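Dye type peroxidase A (Streptomyces lividans 1326, PDB 6GZW) probably uses a haem b cofactor to reduce hydrogen peroxide while oxidising dyes and other substrates, as dye-decolourising peroxidases do. Local coordinates at residues A[117-129]-A[152-164]. Residues are numbered along the deposited sequence; the frame is centred on the assembly and turned at random.
Sequences LDKNRSNGDLWVQ and AARVRWQMNGFNR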
# COMPACT_ATOMS: atom_id res chain seq x y z
N LEU A 117 4.74 -21.94 8.82
CA LEU A 117 4.04 -20.89 9.52
C LEU A 117 4.87 -20.19 10.58
O LEU A 117 5.57 -20.84 11.35
CB LEU A 117 2.75 -21.43 10.16
CG LEU A 117 1.77 -22.17 9.24
CD1 LEU A 117 0.57 -22.63 10.05
CD2 LEU A 117 1.35 -21.29 8.06
N ASP A 118 4.75 -18.86 10.61
CA ASP A 118 5.25 -18.04 11.70
C ASP A 118 4.19 -18.05 12.81
O ASP A 118 3.11 -17.43 12.66
CB ASP A 118 5.52 -16.62 11.22
CG ASP A 118 6.16 -15.75 12.30
OD1 ASP A 118 6.00 -16.05 13.49
OD2 ASP A 118 6.85 -14.77 11.93
N LYS A 119 4.46 -18.77 13.90
CA LYS A 119 3.50 -18.84 15.01
C LYS A 119 3.13 -17.44 15.56
O LYS A 119 1.96 -17.20 15.90
CB LYS A 119 4.02 -19.73 16.15
CG LYS A 119 4.08 -21.20 15.78
CD LYS A 119 4.53 -22.02 16.98
CE LYS A 119 4.79 -23.47 16.60
NZ LYS A 119 5.28 -24.21 17.79
N ASN A 120 4.09 -16.53 15.56
CA ASN A 120 3.87 -15.19 16.09
C ASN A 120 3.03 -14.26 15.23
O ASN A 120 2.51 -13.27 15.74
CB ASN A 120 5.21 -14.51 16.39
CG ASN A 120 5.97 -15.22 17.49
OD1 ASN A 120 5.37 -15.63 18.48
ND2 ASN A 120 7.26 -15.42 17.29
N ARG A 121 2.92 -14.57 13.94
CA ARG A 121 2.09 -13.83 13.00
C ARG A 121 0.91 -14.67 12.55
O ARG A 121 0.31 -14.41 11.51
CB ARG A 121 2.97 -13.39 11.80
CG ARG A 121 4.21 -12.58 12.19
CD ARG A 121 4.85 -11.97 10.94
NE ARG A 121 4.16 -10.72 10.68
CZ ARG A 121 4.03 -10.09 9.51
NH1 ARG A 121 4.58 -10.55 8.38
NH2 ARG A 121 3.36 -8.95 9.50
N SER A 122 0.55 -15.66 13.37
CA SER A 122 -0.58 -16.55 13.11
C SER A 122 -1.57 -16.49 14.28
O SER A 122 -1.19 -16.13 15.39
CB SER A 122 -0.09 -17.98 12.91
OG SER A 122 0.71 -18.07 11.73
N ASN A 123 -2.82 -16.84 13.99
CA ASN A 123 -3.87 -17.02 15.03
C ASN A 123 -4.13 -15.72 15.77
O ASN A 123 -4.03 -14.66 15.18
CB ASN A 123 -3.49 -18.21 15.93
CG ASN A 123 -3.09 -19.42 15.12
OD1 ASN A 123 -1.95 -19.93 15.20
ND2 ASN A 123 -4.01 -19.85 14.29
N GLY A 124 -4.50 -15.80 17.06
CA GLY A 124 -4.88 -14.61 17.82
C GLY A 124 -6.25 -14.75 18.41
O GLY A 124 -7.08 -15.49 17.90
N ASP A 125 -6.49 -14.02 19.50
CA ASP A 125 -7.83 -14.02 20.10
C ASP A 125 -8.88 -13.37 19.22
O ASP A 125 -10.03 -13.87 19.15
CB ASP A 125 -7.84 -13.31 21.46
CG ASP A 125 -6.98 -14.01 22.54
OD1 ASP A 125 -6.80 -15.27 22.50
OD2 ASP A 125 -6.47 -13.26 23.44
N LEU A 126 -8.52 -12.26 18.56
CA LEU A 126 -9.46 -11.43 17.81
C LEU A 126 -8.86 -11.05 16.47
O LEU A 126 -7.66 -10.78 16.40
CB LEU A 126 -9.78 -10.15 18.58
CG LEU A 126 -10.56 -10.33 19.88
CD1 LEU A 126 -10.46 -9.06 20.71
CD2 LEU A 126 -12.01 -10.70 19.59
N TRP A 127 -9.70 -10.97 15.45
CA TRP A 127 -9.24 -10.55 14.11
C TRP A 127 -10.10 -9.42 13.61
O TRP A 127 -11.31 -9.42 13.80
CB TRP A 127 -9.34 -11.75 13.19
CG TRP A 127 -8.98 -11.55 11.75
CD1 TRP A 127 -7.71 -11.43 11.20
CD2 TRP A 127 -9.90 -11.49 10.65
NE1 TRP A 127 -7.81 -11.33 9.84
CE2 TRP A 127 -9.14 -11.36 9.47
CE3 TRP A 127 -11.30 -11.57 10.55
CZ2 TRP A 127 -9.73 -11.29 8.19
CZ3 TRP A 127 -11.90 -11.47 9.28
CH2 TRP A 127 -11.12 -11.36 8.12
N VAL A 128 -9.47 -8.42 12.98
CA VAL A 128 -10.21 -7.38 12.28
C VAL A 128 -9.69 -7.25 10.87
O VAL A 128 -8.46 -7.23 10.66
CB VAL A 128 -10.08 -6.00 12.99
CG1 VAL A 128 -11.03 -5.00 12.33
CG2 VAL A 128 -10.37 -6.15 14.47
N GLN A 129 -10.62 -7.16 9.91
CA GLN A 129 -10.29 -6.89 8.51
C GLN A 129 -10.79 -5.51 8.14
O GLN A 129 -11.98 -5.20 8.25
CB GLN A 129 -10.95 -7.94 7.60
CG GLN A 129 -10.79 -7.70 6.10
CD GLN A 129 -11.59 -8.69 5.29
OE1 GLN A 129 -12.84 -8.66 5.32
NE2 GLN A 129 -10.91 -9.56 4.59
N ALA A 152 -7.28 -3.17 26.87
CA ALA A 152 -7.97 -4.46 26.76
C ALA A 152 -7.25 -5.48 25.88
O ALA A 152 -7.42 -6.67 26.09
CB ALA A 152 -9.39 -4.27 26.26
N ALA A 153 -6.48 -5.02 24.89
CA ALA A 153 -5.84 -5.95 23.97
C ALA A 153 -4.60 -5.32 23.35
O ALA A 153 -4.45 -4.09 23.40
CB ALA A 153 -6.81 -6.36 22.88
N ARG A 154 -3.68 -6.18 22.90
CA ARG A 154 -2.44 -5.75 22.23
C ARG A 154 -2.50 -6.27 20.80
O ARG A 154 -3.14 -7.31 20.54
CB ARG A 154 -1.16 -6.27 22.93
CG ARG A 154 -0.94 -7.79 22.92
CD ARG A 154 0.36 -8.25 23.55
NE ARG A 154 1.49 -7.68 22.81
CZ ARG A 154 2.10 -8.22 21.74
NH1 ARG A 154 1.76 -9.40 21.24
NH2 ARG A 154 3.08 -7.54 21.15
N VAL A 155 -1.86 -5.56 19.88
CA VAL A 155 -1.66 -6.04 18.51
C VAL A 155 -0.73 -7.23 18.55
O VAL A 155 0.42 -7.14 19.00
CB VAL A 155 -1.08 -4.94 17.61
CG1 VAL A 155 -0.73 -5.47 16.22
CG2 VAL A 155 -2.06 -3.79 17.51
N ARG A 156 -1.25 -8.36 18.08
CA ARG A 156 -0.46 -9.58 17.94
C ARG A 156 0.30 -9.57 16.61
O ARG A 156 1.48 -9.86 16.55
CB ARG A 156 -1.39 -10.80 18.02
CG ARG A 156 -0.66 -12.13 17.92
CD ARG A 156 -1.62 -13.31 17.90
NE ARG A 156 -0.83 -14.53 17.72
CZ ARG A 156 -0.13 -15.14 18.67
NH1 ARG A 156 -0.20 -14.72 19.94
NH2 ARG A 156 0.61 -16.19 18.36
N TRP A 157 -0.42 -9.26 15.54
CA TRP A 157 0.17 -9.16 14.20
C TRP A 157 -0.67 -8.27 13.30
O TRP A 157 -1.84 -8.02 13.57
CB TRP A 157 0.42 -10.53 13.53
CG TRP A 157 -0.75 -11.44 13.34
CD1 TRP A 157 -1.08 -12.49 14.11
CD2 TRP A 157 -1.71 -11.41 12.26
NE1 TRP A 157 -2.20 -13.13 13.60
CE2 TRP A 157 -2.60 -12.48 12.46
CE3 TRP A 157 -1.90 -10.59 11.16
CZ2 TRP A 157 -3.67 -12.74 11.61
CZ3 TRP A 157 -2.96 -10.83 10.31
CH2 TRP A 157 -3.84 -11.90 10.55
N GLN A 158 -0.04 -7.73 12.27
CA GLN A 158 -0.75 -6.84 11.36
C GLN A 158 -0.08 -6.88 10.01
O GLN A 158 1.18 -6.86 9.92
CB GLN A 158 -0.80 -5.42 11.92
CG GLN A 158 -1.76 -4.48 11.16
CD GLN A 158 -1.08 -3.72 10.05
OE1 GLN A 158 -0.13 -3.01 10.30
NE2 GLN A 158 -1.61 -3.81 8.84
N MET A 159 -0.92 -7.04 8.97
CA MET A 159 -0.46 -7.16 7.56
C MET A 159 -1.17 -6.14 6.68
O MET A 159 -2.38 -5.93 6.79
CB MET A 159 -0.71 -8.60 7.04
CG MET A 159 0.05 -9.64 7.85
SD MET A 159 -0.33 -11.32 7.34
CE MET A 159 0.34 -12.15 8.77
N ASN A 160 -0.43 -5.55 5.74
CA ASN A 160 -0.99 -4.66 4.74
C ASN A 160 -1.17 -5.38 3.42
O ASN A 160 -0.34 -6.18 3.03
CB ASN A 160 -0.04 -3.52 4.42
CG ASN A 160 0.26 -2.64 5.61
OD1 ASN A 160 -0.57 -2.48 6.54
ND2 ASN A 160 1.47 -2.02 5.58
N GLY A 161 -2.23 -5.01 2.70
CA GLY A 161 -2.49 -5.54 1.38
C GLY A 161 -3.01 -4.49 0.41
O GLY A 161 -3.33 -3.36 0.79
N PHE A 162 -3.06 -4.88 -0.85
CA PHE A 162 -3.54 -4.04 -1.91
C PHE A 162 -4.14 -4.87 -3.04
O PHE A 162 -3.87 -6.08 -3.21
CB PHE A 162 -2.44 -3.13 -2.45
CG PHE A 162 -1.21 -3.87 -2.92
CD1 PHE A 162 -1.15 -4.40 -4.19
CD2 PHE A 162 -0.12 -4.06 -2.05
CE1 PHE A 162 -0.04 -5.08 -4.62
CE2 PHE A 162 1.02 -4.75 -2.49
CZ PHE A 162 1.04 -5.28 -3.77
N ASN A 163 -4.95 -4.17 -3.84
CA ASN A 163 -5.53 -4.72 -5.06
C ASN A 163 -5.59 -3.60 -6.10
O ASN A 163 -5.22 -2.43 -5.84
CB ASN A 163 -6.95 -5.26 -4.81
CG ASN A 163 -6.99 -6.58 -4.07
OD1 ASN A 163 -6.37 -7.56 -4.49
ND2 ASN A 163 -7.73 -6.62 -2.95
N ARG A 164 -6.06 -3.96 -7.28
CA ARG A 164 -6.39 -3.00 -8.30
C ARG A 164 -7.31 -1.88 -7.78
O ARG A 164 -8.23 -2.13 -6.99
CB ARG A 164 -7.07 -3.74 -9.47
CG ARG A 164 -7.57 -2.84 -10.57
CD ARG A 164 -8.19 -3.67 -11.68
NE ARG A 164 -7.21 -4.52 -12.35
CZ ARG A 164 -7.50 -5.59 -13.08
NH1 ARG A 164 -8.76 -5.93 -13.28
NH2 ARG A 164 -6.52 -6.32 -13.62
O HOH W 1 2.92 -8.42 12.29
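A classic beta bulge, in which Arg156 and Trp157 both face Ala34 of strand 29-37, turns these two successive side chains of strand 153-162 toward residues 119-124, a short 3-10 segment and the loop after it, where three backbone carbonyls receive them. Arg156 takes two: NE reaches Ser122 O at 2.8 Å, nearly in line with the C=O, and NH2 reaches Lys119 O at 3.0 Å. Lys119 O also accepts from Ser122 N, on the opposite face of its plane. With CG anti to the backbone N (chi1 -178°) and the chain extended as far as NE, Arg156 passes Gly124, its CD 3.5 Å from Gly124 CA; NH1 forms a salt bridge with Asp36.

Trp157 donates from NE1 to Asn123 O (2.9 Å, N-H...O 148°), while Arg121 O lies 3.4 Å above one face of the indole, offset toward the rim. Met159 CE touches that ring too and covers one face of the Arg121 guanidinium. At the far end, Trp157 CH2 meets the edge of Trp127 at CD1 (4.0 Å), the rings oblique at 48°. A leucine in place of Trp157 would probably leave Asn123 O without this donor and leave a gap under the Arg121 carbonyl and beside Trp127 CD1. Water 1 joins Arg121 NH2 to Gln158 N. The arrangement belongs to the N-terminal half of the dimeric alpha-beta barrel (ferredoxin-like) fold of Dyp-type peroxidases.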